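Local coordinates for uncharacterized protein (Pseudomonas aeruginosa, PDB 4E72) that is of unknown function, belongs to the DUF3298 family and is probably exported as a lipoprotein, at residues L9-H18 with L30-E41. Residues are numbered along the deposited sequence; the frame is centred on the assembly and turned at random.
Sequences LPTERLASEH and LVNIDTLKFPDE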
loop_
_atom_site.group_PDB
_atom_site.type_symbol
_atom_site.label_atom_id
_atom_site.label_comp_id
_atom_site.label_asym_id
_atom_site.label_seq_id
_atom_site.Cartn_x
_atom_site.Cartn_y
_atom_site.Cartn_z
ATOM N N LEU A 9 -17.625 -7.549 2.000
ATOM C CA LEU A 9 -18.289 -6.251 2.068
ATOM C C LEU A 9 -18.530 -5.713 0.666
ATOM O O LEU A 9 -17.556 -5.574 -0.082
ATOM C CB LEU A 9 -17.469 -5.214 2.849
ATOM C CG LEU A 9 -17.403 -5.256 4.356
ATOM C CD1 LEU A 9 -16.418 -4.219 4.850
ATOM C CD2 LEU A 9 -18.762 -5.014 5.000
ATOM N N PRO A 10 -19.785 -5.383 0.279
ATOM C CA PRO A 10 -19.990 -4.736 -1.028
ATOM C C PRO A 10 -19.387 -3.327 -0.991
ATOM O O PRO A 10 -19.305 -2.711 0.078
ATOM C CB PRO A 10 -21.514 -4.702 -1.191
ATOM C CG PRO A 10 -22.082 -5.422 -0.005
ATOM C CD PRO A 10 -21.041 -5.440 1.050
ATOM N N THR A 11 -18.926 -2.827 -2.132
ATOM C CA THR A 11 -18.292 -1.508 -2.163
ATOM C C THR A 11 -18.696 -0.659 -3.395
ATOM O O THR A 11 -19.010 -1.200 -4.461
ATOM C CB THR A 11 -16.768 -1.659 -2.068
ATOM O OG1 THR A 11 -16.191 -0.366 -2.185
ATOM C CG2 THR A 11 -16.183 -2.601 -3.130
ATOM N N GLU A 12 -18.672 0.678 -3.223
ATOM C CA GLU A 12 -18.958 1.637 -4.286
ATOM C C GLU A 12 -17.638 2.344 -4.690
ATOM O O GLU A 12 -16.943 2.906 -3.839
ATOM C CB GLU A 12 -20.053 2.644 -3.851
ATOM C CG GLU A 12 -20.350 3.773 -4.842
ATOM C CD GLU A 12 -20.884 3.410 -6.224
ATOM O OE1 GLU A 12 -21.708 2.471 -6.326
ATOM O OE2 GLU A 12 -20.515 4.106 -7.199
ATOM N N ARG A 13 -17.290 2.263 -5.983
ATOM C CA ARG A 13 -16.094 2.857 -6.573
ATOM C C ARG A 13 -16.360 4.318 -6.957
ATOM O O ARG A 13 -17.307 4.597 -7.690
ATOM C CB ARG A 13 -15.633 2.035 -7.799
ATOM C CG ARG A 13 -14.423 2.628 -8.536
ATOM C CD ARG A 13 -13.876 1.685 -9.585
ATOM N NE ARG A 13 -12.803 2.305 -10.367
ATOM C CZ ARG A 13 -12.877 2.591 -11.661
ATOM N NH1 ARG A 13 -13.984 2.329 -12.344
ATOM N NH2 ARG A 13 -11.845 3.141 -12.284
ATOM N N LEU A 14 -15.509 5.238 -6.465
ATOM C CA LEU A 14 -15.582 6.679 -6.753
ATOM C C LEU A 14 -14.376 7.082 -7.585
ATOM O O LEU A 14 -13.292 7.292 -7.024
ATOM C CB LEU A 14 -15.634 7.512 -5.452
ATOM C CG LEU A 14 -16.758 7.187 -4.487
ATOM C CD1 LEU A 14 -16.261 7.252 -3.059
ATOM C CD2 LEU A 14 -17.937 8.123 -4.697
ATOM N N ALA A 15 -14.552 7.161 -8.921
ATOM C CA ALA A 15 -13.477 7.500 -9.848
ATOM C C ALA A 15 -13.742 8.827 -10.575
ATOM O O ALA A 15 -14.877 9.116 -10.989
ATOM C CB ALA A 15 -13.282 6.375 -10.860
ATOM N N SER A 16 -12.676 9.633 -10.718
ATOM C CA SER A 16 -12.704 10.934 -11.384
ATOM C C SER A 16 -11.327 11.339 -11.885
ATOM O O SER A 16 -10.315 11.066 -11.241
ATOM C CB SER A 16 -13.222 12.013 -10.425
ATOM O OG SER A 16 -12.293 12.313 -9.390
ATOM N N GLU A 17 -11.300 12.020 -13.022
ATOM C CA GLU A 17 -10.114 12.615 -13.612
ATOM C C GLU A 17 -10.489 14.059 -13.919
ATOM O O GLU A 17 -11.447 14.297 -14.663
ATOM C CB GLU A 17 -9.648 11.852 -14.847
ATOM C CG GLU A 17 -8.392 12.439 -15.480
ATOM C CD GLU A 17 -7.618 11.447 -16.329
ATOM O OE1 GLU A 17 -7.992 11.264 -17.509
ATOM O OE2 GLU A 17 -6.660 10.827 -15.810
ATOM N N HIS A 18 -9.784 15.021 -13.296
ATOM C CA HIS A 18 -10.081 16.427 -13.494
ATOM C C HIS A 18 -8.855 17.195 -13.951
ATOM O O HIS A 18 -7.735 17.011 -13.446
ATOM C CB HIS A 18 -10.677 17.048 -12.225
ATOM C CG HIS A 18 -12.012 16.471 -11.829
ATOM N ND1 HIS A 18 -12.285 16.123 -10.520
ATOM C CD2 HIS A 18 -13.111 16.218 -12.579
ATOM C CE1 HIS A 18 -13.531 15.673 -10.513
ATOM N NE2 HIS A 18 -14.066 15.704 -11.728
ATOM N N LEU A 30 -3.437 17.683 -14.130
ATOM C CA LEU A 30 -4.441 16.626 -13.974
ATOM C C LEU A 30 -4.394 15.958 -12.604
ATOM O O LEU A 30 -3.315 15.630 -12.114
ATOM C CB LEU A 30 -4.089 15.570 -15.072
ATOM C CG LEU A 30 -4.899 14.281 -15.249
ATOM C CD1 LEU A 30 -4.879 13.860 -16.719
ATOM C CD2 LEU A 30 -4.289 13.125 -14.438
ATOM N N VAL A 31 -5.573 15.701 -12.022
ATOM C CA VAL A 31 -5.751 14.967 -10.763
ATOM C C VAL A 31 -6.680 13.788 -11.026
ATOM O O VAL A 31 -7.822 13.975 -11.457
ATOM C CB VAL A 31 -6.238 15.801 -9.544
ATOM C CG1 VAL A 31 -6.442 14.899 -8.323
ATOM C CG2 VAL A 31 -5.243 16.902 -9.211
ATOM N N ASN A 32 -6.185 12.580 -10.761
ATOM C CA ASN A 32 -6.958 11.364 -10.973
ATOM C C ASN A 32 -7.119 10.624 -9.636
ATOM O O ASN A 32 -6.134 10.165 -9.069
ATOM C CB ASN A 32 -6.289 10.498 -12.068
ATOM C CG ASN A 32 -7.046 9.243 -12.432
ATOM O OD1 ASN A 32 -7.444 8.439 -11.575
ATOM N ND2 ASN A 32 -7.210 9.023 -13.722
ATOM N N ILE A 33 -8.361 10.563 -9.117
ATOM C CA ILE A 33 -8.686 9.935 -7.824
ATOM C C ILE A 33 -9.687 8.795 -8.030
ATOM O O ILE A 33 -10.786 9.025 -8.536
ATOM C CB ILE A 33 -9.217 10.979 -6.784
ATOM C CG1 ILE A 33 -8.112 12.001 -6.408
ATOM C CG2 ILE A 33 -9.785 10.281 -5.504
ATOM C CD1 ILE A 33 -8.631 13.274 -5.824
ATOM N N ASP A 34 -9.297 7.574 -7.615
ATOM C CA ASP A 34 -10.082 6.342 -7.701
ATOM C C ASP A 34 -10.169 5.723 -6.309
ATOM O O ASP A 34 -9.298 4.955 -5.905
ATOM C CB ASP A 34 -9.446 5.375 -8.723
ATOM C CG ASP A 34 -10.162 4.042 -8.926
ATOM O OD1 ASP A 34 -11.284 3.866 -8.369
ATOM O OD2 ASP A 34 -9.596 3.162 -9.623
ATOM N N THR A 35 -11.213 6.076 -5.562
ATOM C CA THR A 35 -11.329 5.604 -4.193
ATOM C C THR A 35 -12.570 4.711 -4.004
ATOM O O THR A 35 -13.223 4.333 -4.987
ATOM C CB THR A 35 -11.239 6.784 -3.227
ATOM O OG1 THR A 35 -10.980 6.279 -1.918
ATOM C CG2 THR A 35 -12.473 7.699 -3.263
ATOM N N LEU A 36 -12.834 4.331 -2.730
ATOM C CA LEU A 36 -13.897 3.422 -2.325
ATOM C C LEU A 36 -14.702 3.896 -1.127
ATOM O O LEU A 36 -14.161 4.496 -0.190
ATOM C CB LEU A 36 -13.283 2.065 -1.918
ATOM C CG LEU A 36 -12.505 1.249 -2.932
ATOM C CD1 LEU A 36 -11.710 0.182 -2.221
ATOM C CD2 LEU A 36 -13.432 0.611 -3.964
ATOM N N LYS A 37 -15.990 3.518 -1.134
ATOM C CA LYS A 37 -16.950 3.699 -0.050
ATOM C C LYS A 37 -17.532 2.327 0.282
ATOM O O LYS A 37 -17.686 1.493 -0.608
ATOM C CB LYS A 37 -18.038 4.715 -0.404
ATOM C CG LYS A 37 -17.752 6.092 0.179
ATOM C CD LYS A 37 -18.884 7.069 -0.073
ATOM C CE LYS A 37 -18.518 8.473 0.340
ATOM N NZ LYS A 37 -19.634 9.425 0.087
ATOM N N PHE A 38 -17.789 2.078 1.568
ATOM C CA PHE A 38 -18.331 0.820 2.070
ATOM C C PHE A 38 -19.696 1.105 2.730
ATOM O O PHE A 38 -19.741 1.658 3.837
ATOM C CB PHE A 38 -17.341 0.134 3.037
ATOM C CG PHE A 38 -16.026 -0.321 2.430
ATOM C CD1 PHE A 38 -14.924 0.532 2.386
ATOM C CD2 PHE A 38 -15.872 -1.620 1.955
ATOM C CE1 PHE A 38 -13.702 0.099 1.863
ATOM C CE2 PHE A 38 -14.646 -2.049 1.421
ATOM C CZ PHE A 38 -13.572 -1.188 1.384
ATOM N N PRO A 39 -20.823 0.792 2.040
ATOM C CA PRO A 39 -22.149 1.093 2.620
ATOM C C PRO A 39 -22.423 0.403 3.973
ATOM O O PRO A 39 -23.040 1.023 4.843
ATOM C CB PRO A 39 -23.125 0.593 1.546
ATOM C CG PRO A 39 -22.338 0.570 0.281
ATOM C CD PRO A 39 -20.953 0.191 0.693
ATOM N N ASP A 40 -21.946 -0.853 4.156
ATOM C CA ASP A 40 -22.145 -1.651 5.371
ATOM C C ASP A 40 -21.146 -1.309 6.488
ATOM O O ASP A 40 -21.488 -1.489 7.657
ATOM C CB ASP A 40 -22.067 -3.146 5.051
ATOM C CG ASP A 40 -23.164 -3.624 4.118
ATOM O OD1 ASP A 40 -23.034 -3.414 2.891
ATOM O OD2 ASP A 40 -24.151 -4.215 4.613
ATOM N N GLU A 41 -19.933 -0.813 6.142
ATOM C CA GLU A 41 -18.894 -0.420 7.106
ATOM C C GLU A 41 -18.494 1.068 6.861
ATOM O O GLU A 41 -17.408 1.325 6.354
ATOM C CB GLU A 41 -17.681 -1.370 6.992
ATOM C CG GLU A 41 -16.773 -1.405 8.210
ATOM C CD GLU A 41 -17.263 -2.175 9.425
ATOM O OE1 GLU A 41 -18.184 -3.015 9.287
ATOM O OE2 GLU A 41 -16.683 -1.970 10.515
HETATM O O HOH W 1 -20.345 -2.416 2.401
HETATM O O HOH W 2 -9.913 13.661 -9.690
#
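Arg13 and Asp34 meet across a beta hairpin whose strands, 12-18 and 30-37, run antiparallel at the edge of a mixed sheet, a worked example of side chains pairing diagonally as well as directly across. On the face that holds Arg13, Asp34, Asn32 and Glu17, the Arg13 chain, extended from CG to NE, carries its guanidinium past Ala15, whose CB lies over one face near the rim. Asp34, the direct partner of Ala15, sits at the guanidinium edge, and Arg13 NE bonds Asp34 OD1 at 3.0 Å in a salt bridge. The two planes stand 72° apart, and OD1 is met from above its carboxylate plane. Further along, Asn32 ND2 gives a straight 2.8 Å bond to Glu17 OE2, also from above the carboxylate. On the reverse face Leu14 and Thr35 lie side by side, Leu14 CD1 3.8 Å from Thr35 CG2; helices 44-54 and 68-78 cover side chains of strand 30-37 here. Where the strands give way to loop, Leu9 crosses Phe38 at about a right angle. The Thr11 hydroxyl lies over one face of that ring, toward the rim. With OG1 anti to the backbone N (chi1 176°), it donates to Lys37 O at 2.9 Å, while Glu12 N reaches the same oxygen from the opposite face of its carbonyl plane.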